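Local coordinates for protein transcriptional regulator, IclR family (Ruegeria sp. TM1040, PDB 3R4K) that probably binds DNA as a dimer through an N-terminal helix-turn-helix domain and regulates transcription, with a C-terminal domain that probably senses a small effector, at residues 4-15 / 31-42; 194-202 / 213-223. One frame throughout, in Å; residues are numbered along the deposited sequence.

Contact 1 of 2, residues 4-15 / 31-42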
# COMPACT_ATOMS: atom_id res chain seq x y z
N THR A 4 -17.17 -22.53 -2.01
CA THR A 4 -15.74 -22.84 -1.85
C THR A 4 -14.84 -21.59 -1.99
O THR A 4 -13.84 -21.50 -1.28
CB THR A 4 -15.27 -23.99 -2.77
OG1 THR A 4 -16.22 -24.24 -3.80
CG2 THR A 4 -15.09 -25.26 -2.00
N VAL A 5 -15.22 -20.60 -2.85
CA VAL A 5 -14.43 -19.37 -3.00
C VAL A 5 -14.54 -18.55 -1.70
O VAL A 5 -13.51 -18.13 -1.16
CB VAL A 5 -14.80 -18.56 -4.27
CG1 VAL A 5 -14.12 -17.18 -4.30
CG2 VAL A 5 -14.47 -19.34 -5.53
N SER A 6 -15.78 -18.38 -1.18
CA SER A 6 -16.11 -17.71 0.08
C SER A 6 -15.39 -18.35 1.27
O SER A 6 -14.89 -17.63 2.14
CB SER A 6 -17.62 -17.75 0.31
OG SER A 6 -18.32 -16.81 -0.49
N LYS A 7 -15.36 -19.70 1.32
CA LYS A 7 -14.72 -20.49 2.37
C LYS A 7 -13.22 -20.22 2.42
O LYS A 7 -12.67 -19.99 3.50
CB LYS A 7 -14.96 -21.99 2.16
CG LYS A 7 -16.13 -22.55 2.95
CD LYS A 7 -16.62 -23.90 2.41
CE LYS A 7 -15.94 -25.07 3.04
NZ LYS A 7 -16.48 -26.36 2.53
N ALA A 8 -12.57 -20.22 1.23
CA ALA A 8 -11.14 -19.98 1.08
C ALA A 8 -10.78 -18.58 1.55
O ALA A 8 -9.81 -18.41 2.30
CB ALA A 8 -10.74 -20.17 -0.37
N LEU A 9 -11.58 -17.58 1.16
CA LEU A 9 -11.31 -16.19 1.51
C LEU A 9 -11.55 -15.91 2.99
O LEU A 9 -10.87 -15.05 3.54
CB LEU A 9 -12.08 -15.23 0.60
CG LEU A 9 -11.75 -15.36 -0.88
CD1 LEU A 9 -12.73 -14.60 -1.73
CD2 LEU A 9 -10.26 -15.01 -1.18
N THR A 10 -12.44 -16.68 3.65
CA THR A 10 -12.72 -16.56 5.09
C THR A 10 -11.46 -16.94 5.89
O THR A 10 -11.21 -16.33 6.93
CB THR A 10 -13.91 -17.44 5.47
OG1 THR A 10 -15.06 -16.99 4.77
CG2 THR A 10 -14.22 -17.42 6.95
N LEU A 11 -10.68 -17.92 5.39
CA LEU A 11 -9.46 -18.39 6.05
C LEU A 11 -8.44 -17.25 6.20
O LEU A 11 -7.76 -17.19 7.23
CB LEU A 11 -8.82 -19.58 5.30
CG LEU A 11 -9.61 -20.92 5.33
CD1 LEU A 11 -8.99 -21.94 4.38
CD2 LEU A 11 -9.65 -21.49 6.73
N LEU A 12 -8.39 -16.32 5.21
CA LEU A 12 -7.49 -15.18 5.19
C LEU A 12 -7.81 -14.16 6.28
O LEU A 12 -6.90 -13.43 6.71
CB LEU A 12 -7.51 -14.47 3.82
CG LEU A 12 -7.06 -15.25 2.62
CD1 LEU A 12 -7.14 -14.41 1.39
CD2 LEU A 12 -5.64 -15.77 2.80
N THR A 13 -9.09 -14.10 6.72
CA THR A 13 -9.56 -13.15 7.74
C THR A 13 -8.95 -13.43 9.13
O THR A 13 -8.90 -12.53 9.96
CB THR A 13 -11.12 -13.11 7.82
OG1 THR A 13 -11.63 -14.28 8.48
CG2 THR A 13 -11.80 -12.91 6.47
N TYR A 14 -8.48 -14.67 9.37
CA TYR A 14 -7.92 -15.08 10.65
C TYR A 14 -6.51 -14.51 10.86
O TYR A 14 -6.06 -14.44 12.01
CB TYR A 14 -7.94 -16.61 10.78
CG TYR A 14 -9.36 -17.14 10.78
CD1 TYR A 14 -10.25 -16.79 11.79
CD2 TYR A 14 -9.83 -17.92 9.73
CE1 TYR A 14 -11.57 -17.23 11.77
CE2 TYR A 14 -11.15 -18.39 9.72
CZ TYR A 14 -12.02 -18.03 10.74
OH TYR A 14 -13.32 -18.47 10.75
N PHE A 15 -5.83 -14.09 9.78
CA PHE A 15 -4.53 -13.43 9.84
C PHE A 15 -4.73 -12.00 10.26
O PHE A 15 -5.64 -11.33 9.76
CB PHE A 15 -3.84 -13.48 8.47
CG PHE A 15 -3.32 -14.83 8.09
CD1 PHE A 15 -2.08 -15.27 8.55
CD2 PHE A 15 -4.05 -15.66 7.25
CE1 PHE A 15 -1.60 -16.53 8.20
CE2 PHE A 15 -3.56 -16.92 6.89
CZ PHE A 15 -2.35 -17.35 7.37
N SER A 31 -11.51 -21.92 12.03
CA SER A 31 -12.47 -21.88 10.93
C SER A 31 -13.67 -22.80 11.11
O SER A 31 -14.75 -22.48 10.60
CB SER A 31 -11.78 -22.21 9.61
OG SER A 31 -11.27 -23.53 9.61
N GLY A 32 -13.48 -23.93 11.77
CA GLY A 32 -14.55 -24.90 11.96
C GLY A 32 -14.63 -25.93 10.84
O GLY A 32 -15.47 -26.84 10.90
N MSE A 33 -13.75 -25.81 9.83
CA MSE A 33 -13.67 -26.71 8.67
C MSE A 33 -12.77 -27.92 8.98
O MSE A 33 -11.95 -27.84 9.90
CB MSE A 33 -13.11 -25.97 7.44
CG MSE A 33 -13.77 -24.61 7.18
SE MSE A 33 -13.02 -23.70 5.64
CE MSE A 33 -13.57 -21.98 6.00
N ASN A 34 -12.90 -29.03 8.21
CA ASN A 34 -12.04 -30.21 8.37
C ASN A 34 -10.61 -29.85 7.96
O ASN A 34 -10.43 -29.00 7.09
CB ASN A 34 -12.51 -31.44 7.55
CG ASN A 34 -13.94 -31.49 7.11
OD1 ASN A 34 -14.43 -30.62 6.35
ND2 ASN A 34 -14.61 -32.55 7.51
N LYS A 35 -9.61 -30.52 8.53
CA LYS A 35 -8.18 -30.33 8.23
C LYS A 35 -7.91 -30.44 6.73
O LYS A 35 -7.22 -29.58 6.17
CB LYS A 35 -7.33 -31.35 9.01
CG LYS A 35 -5.90 -30.90 9.29
CD LYS A 35 -5.06 -32.06 9.82
CE LYS A 35 -3.69 -31.65 10.34
NZ LYS A 35 -3.74 -30.89 11.63
N ALA A 36 -8.48 -31.48 6.08
CA ALA A 36 -8.35 -31.76 4.64
C ALA A 36 -8.92 -30.63 3.79
O ALA A 36 -8.32 -30.29 2.77
CB ALA A 36 -9.04 -33.07 4.31
N THR A 37 -10.06 -30.03 4.21
CA THR A 37 -10.67 -28.90 3.51
C THR A 37 -9.73 -27.70 3.57
O THR A 37 -9.44 -27.10 2.53
CB THR A 37 -12.05 -28.56 4.10
OG1 THR A 37 -12.91 -29.69 3.97
CG2 THR A 37 -12.69 -27.35 3.42
N VAL A 38 -9.25 -27.38 4.80
CA VAL A 38 -8.34 -26.26 5.08
C VAL A 38 -7.07 -26.43 4.24
O VAL A 38 -6.68 -25.49 3.56
CB VAL A 38 -8.06 -26.08 6.60
CG1 VAL A 38 -7.03 -24.99 6.86
CG2 VAL A 38 -9.35 -25.77 7.37
N TYR A 39 -6.49 -27.64 4.23
CA TYR A 39 -5.28 -27.93 3.47
C TYR A 39 -5.48 -27.70 1.96
O TYR A 39 -4.61 -27.11 1.33
CB TYR A 39 -4.81 -29.38 3.72
CG TYR A 39 -3.49 -29.67 3.02
CD1 TYR A 39 -2.30 -29.12 3.49
CD2 TYR A 39 -3.45 -30.44 1.85
CE1 TYR A 39 -1.09 -29.35 2.82
CE2 TYR A 39 -2.24 -30.67 1.19
CZ TYR A 39 -1.07 -30.13 1.68
OH TYR A 39 0.12 -30.35 1.03
N ARG A 40 -6.61 -28.18 1.41
CA ARG A 40 -6.97 -28.08 -0.01
C ARG A 40 -7.13 -26.62 -0.46
O ARG A 40 -6.65 -26.25 -1.53
CB ARG A 40 -8.28 -28.84 -0.26
CG ARG A 40 -8.21 -29.82 -1.41
CD ARG A 40 -9.55 -30.52 -1.64
NE ARG A 40 -9.86 -31.53 -0.61
CZ ARG A 40 -10.87 -31.43 0.27
NH1 ARG A 40 -11.66 -30.36 0.26
NH2 ARG A 40 -11.08 -32.40 1.15
N LEU A 41 -7.82 -25.82 0.37
CA LEU A 41 -8.10 -24.41 0.13
C LEU A 41 -6.83 -23.57 0.27
O LEU A 41 -6.60 -22.67 -0.54
CB LEU A 41 -9.19 -23.91 1.11
CG LEU A 41 -10.61 -24.47 0.93
CD1 LEU A 41 -11.55 -23.92 1.99
CD2 LEU A 41 -11.17 -24.16 -0.44
N MSE A 42 -5.98 -23.88 1.29
CA MSE A 42 -4.73 -23.13 1.51
C MSE A 42 -3.71 -23.43 0.39
O MSE A 42 -2.93 -22.55 0.03
CB MSE A 42 -4.14 -23.40 2.89
CG MSE A 42 -4.97 -22.82 4.03
SE MSE A 42 -5.17 -20.90 4.00
CE MSE A 42 -3.48 -20.51 4.73
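Thr-4 opens the contact with its backbone, its O lying 3.9 Å from Leu-41 CD2 where helix 4-12 starts across helix 35-42. The axes of these first and third helices of the three-helical helix-turn-helix domain stand nearly perpendicular, at 88°. Lys-7 suits a border position: its aliphatic CB lies against Leu-41 CD1, while the chain, bent at chi3 (91°), carries CE past SE of the selenomethionine Met-33 to Thr-37 CG2. Ala-8, whose short side chain lets Leu-41 come near the helix backbone, receives Leu-41 CD2 on its CB at 4.0 Å; Leu-41 is thus a knob among Thr-4, Lys-7, Ala-8 and Leu-11. Leu-11 answers as a knob among Ser-31, Val-38, Leu-41 and Met-42. Its branches divide the work: CD1 meets Leu-41 CB at 3.8 Å and Met-42 SE, CD2 meets Ser-31 CB at 3.7 Å and Met-33 CE. Tyr-14 has CG anti to its carbonyl carbon (chi1 -63°), which swings the ring toward Ser-31, where OH lies 3.5 Å from Ser-31 CA. An alanine here would lack the ring and would probably leave Ser-31 covered from residues 4-15 mainly by Leu-11, with a gap at the end of helix 24-31. Phe-15 offers a ring edge, CE2, to Met-42 CE at 4.2 Å, and both side chains also rest on strand 59-62. Ser-31 OG is engaged by Leu-27 O, within its own helix. The meeting is essentially apolar, so the crossing is probably set by fitting leucine, selenomethionine and alanine surfaces rather than directed polar bonds.

Contact 2 of 2, residues 194-202 / 213-223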
# COMPACT_ATOMS: atom_id res chain seq x y z
N ALA A 194 -12.31 30.38 17.88
CA ALA A 194 -13.28 30.67 18.93
C ALA A 194 -14.72 30.35 18.47
O ALA A 194 -15.07 30.58 17.30
CB ALA A 194 -13.18 32.13 19.37
N GLU A 195 -15.53 29.78 19.39
CA GLU A 195 -16.94 29.40 19.22
C GLU A 195 -17.13 28.23 18.21
O GLU A 195 -18.21 28.08 17.60
CB GLU A 195 -17.84 30.62 18.85
CG GLU A 195 -17.72 31.84 19.77
CD GLU A 195 -17.63 31.61 21.27
OE1 GLU A 195 -18.66 31.26 21.88
OE2 GLU A 195 -16.52 31.81 21.83
N VAL A 196 -16.11 27.37 18.11
CA VAL A 196 -16.20 26.16 17.29
C VAL A 196 -16.01 24.97 18.22
O VAL A 196 -15.01 24.91 18.94
CB VAL A 196 -15.22 26.14 16.09
CG1 VAL A 196 -15.34 24.82 15.32
CG2 VAL A 196 -15.48 27.32 15.16
N HIS A 197 -16.99 24.06 18.24
CA HIS A 197 -16.95 22.83 19.03
C HIS A 197 -16.71 21.66 18.08
O HIS A 197 -17.57 21.37 17.24
CB HIS A 197 -18.26 22.63 19.84
CG HIS A 197 -18.20 21.50 20.82
ND1 HIS A 197 -18.76 21.63 22.08
CD2 HIS A 197 -17.65 20.27 20.71
CE1 HIS A 197 -18.55 20.47 22.68
NE2 HIS A 197 -17.87 19.63 21.90
N SER A 198 -15.54 21.02 18.18
CA SER A 198 -15.18 19.91 17.32
C SER A 198 -15.08 18.57 18.06
O SER A 198 -14.76 18.51 19.25
CB SER A 198 -13.87 20.18 16.59
OG SER A 198 -13.20 21.37 16.98
N HIS A 199 -15.39 17.48 17.33
CA HIS A 199 -15.32 16.07 17.71
C HIS A 199 -14.44 15.38 16.69
O HIS A 199 -14.61 15.63 15.49
CB HIS A 199 -16.71 15.42 17.70
CG HIS A 199 -17.62 15.83 18.81
ND1 HIS A 199 -18.30 17.03 18.78
CD2 HIS A 199 -18.01 15.12 19.89
CE1 HIS A 199 -19.04 17.05 19.87
NE2 HIS A 199 -18.90 15.92 20.57
N ALA A 200 -13.51 14.52 17.13
CA ALA A 200 -12.64 13.82 16.17
C ALA A 200 -12.26 12.43 16.63
O ALA A 200 -12.14 12.17 17.83
CB ALA A 200 -11.38 14.62 15.90
N VAL A 201 -12.09 11.54 15.65
CA VAL A 201 -11.68 10.15 15.84
C VAL A 201 -10.42 9.91 15.01
O VAL A 201 -10.30 10.47 13.91
CB VAL A 201 -12.79 9.10 15.51
CG1 VAL A 201 -13.93 9.17 16.53
CG2 VAL A 201 -13.31 9.22 14.08
N PRO A 202 -9.47 9.07 15.47
CA PRO A 202 -8.29 8.80 14.63
C PRO A 202 -8.61 7.83 13.48
O PRO A 202 -9.53 7.03 13.57
CB PRO A 202 -7.31 8.18 15.62
CG PRO A 202 -8.20 7.47 16.61
CD PRO A 202 -9.44 8.30 16.73
N ALA A 213 -7.05 12.07 11.09
CA ALA A 213 -8.28 12.11 11.86
C ALA A 213 -9.45 12.60 11.04
O ALA A 213 -9.29 13.45 10.16
CB ALA A 213 -8.11 13.02 13.08
N LEU A 214 -10.64 12.06 11.38
CA LEU A 214 -11.93 12.42 10.81
C LEU A 214 -12.67 13.25 11.85
O LEU A 214 -12.77 12.83 13.01
CB LEU A 214 -12.71 11.15 10.41
CG LEU A 214 -14.08 11.39 9.80
CD1 LEU A 214 -13.97 12.15 8.50
CD2 LEU A 214 -14.81 10.09 9.60
N ALA A 215 -13.13 14.46 11.48
CA ALA A 215 -13.74 15.36 12.45
C ALA A 215 -15.05 15.96 12.01
O ALA A 215 -15.35 16.02 10.81
CB ALA A 215 -12.77 16.48 12.78
N VAL A 216 -15.82 16.44 13.01
CA VAL A 216 -17.09 17.16 12.88
C VAL A 216 -16.90 18.50 13.59
O VAL A 216 -16.68 18.50 14.80
CB VAL A 216 -18.30 16.34 13.46
CG1 VAL A 216 -19.59 17.17 13.50
CG2 VAL A 216 -18.51 15.06 12.65
N ALA A 217 -16.92 19.62 12.84
CA ALA A 217 -16.76 20.99 13.36
C ALA A 217 -18.11 21.66 13.39
O ALA A 217 -18.78 21.75 12.36
CB ALA A 217 -15.79 21.79 12.52
N ALA A 218 -18.52 22.12 14.56
CA ALA A 218 -19.82 22.75 14.71
C ALA A 218 -19.74 24.06 15.47
O ALA A 218 -18.87 24.23 16.32
CB ALA A 218 -20.74 21.80 15.43
N PRO A 219 -20.68 25.00 15.25
CA PRO A 219 -20.71 26.20 16.10
C PRO A 219 -21.12 25.79 17.52
O PRO A 219 -21.97 24.91 17.71
CB PRO A 219 -21.79 27.07 15.45
CG PRO A 219 -22.11 26.43 14.15
CD PRO A 219 -21.82 25.00 14.32
N THR A 220 -20.52 26.43 18.52
CA THR A 220 -20.84 26.18 19.92
C THR A 220 -22.35 26.38 20.16
O THR A 220 -22.97 25.56 20.83
CB THR A 220 -19.97 27.07 20.79
OG1 THR A 220 -18.62 26.66 20.60
CG2 THR A 220 -20.31 26.97 22.25
N SER A 221 -22.95 27.41 19.53
CA SER A 221 -24.38 27.75 19.63
C SER A 221 -25.32 26.59 19.22
O SER A 221 -26.48 26.58 19.63
CB SER A 221 -24.70 29.00 18.81
OG SER A 221 -24.57 28.82 17.40
N ARG A 222 -24.82 25.63 18.41
CA ARG A 222 -25.61 24.49 17.94
C ARG A 222 -25.26 23.17 18.65
O ARG A 222 -25.80 22.11 18.29
CB ARG A 222 -25.42 24.32 16.43
CG ARG A 222 -26.36 25.20 15.64
CD ARG A 222 -26.81 24.55 14.34
NE ARG A 222 -25.68 24.26 13.45
CZ ARG A 222 -25.21 25.07 12.51
NH1 ARG A 222 -25.77 26.27 12.32
NH2 ARG A 222 -24.19 24.70 11.75
N MSE A 223 -24.37 23.22 19.65
CA MSE A 223 -23.98 22.03 20.40
C MSE A 223 -25.02 21.77 21.50
O MSE A 223 -24.76 21.99 22.69
CB MSE A 223 -22.56 22.18 20.95
CG MSE A 223 -21.94 20.84 21.34
SE MSE A 223 -22.08 19.44 19.97
CE MSE A 223 -21.17 20.32 18.60
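The imidazole of His-197 carries Met-223 over one face, with CG 3.8 Å from the ring centroid and the selenium of this selenomethionine 4.4 Å from it, just 4° off the normal. The same selenium meets His-199 at the ring edge, 3.9 Å from CE1. Strands 196-202 and 213-219 form an antiparallel beta hairpin in the profilin-like, GAF-related sheet of the C-terminal domain, and the chain turns back after Pro-219 to bring Met-223 over His-197 and beside His-199. With CG anti to the backbone N (chi1 -162°) and bends at chi2 and chi3, its flexible chain lays CG and SE over the first ring while SE also reaches the edge of the second, nearly parallel one. His-197 NE2 bonds to Gln-187 of the neighbouring strand, which helps fix the ring's rotation. His-199, Val-201, Leu-214 and Val-216 share that side, where helices 79-94 and 225-245 pack; bulky groups suit it. On the opposite face Ala-200 and Ala-215, a non-hydrogen-bonded pair, meet CB to CB at 3.9 Å, small enough for helix 137-143 to approach. Paired backbone bonds join His-197 with Ala-218, His-199 with Val-216 and Val-201 with Leu-214. Beyond them, Thr-220 N donates to Glu-195 O at 3.0 Å, from well above the carbonyl plane.

Contact 1 and contact 2 belong to different domains of one chain, with centres 44 Å apart, nearest atoms about 19 Å apart, and the centre of the chain between them. Residues 4-15 and 31-42 join helices of the N-terminal helix-turn-helix domain, which probably binds DNA, beside the second subunit, whose Arg-68 bonds to backbone oxygens of Leu-12 and Phe-15. Residues 194-202 and 213-223 join strands of the C-terminal domain, and no other chain of the assembly touches them. Helix packing in one and sheet bonding in the other are thus separate, so any effector signal would probably have to travel through the intervening chain, including helix 66-76, or through the dimer.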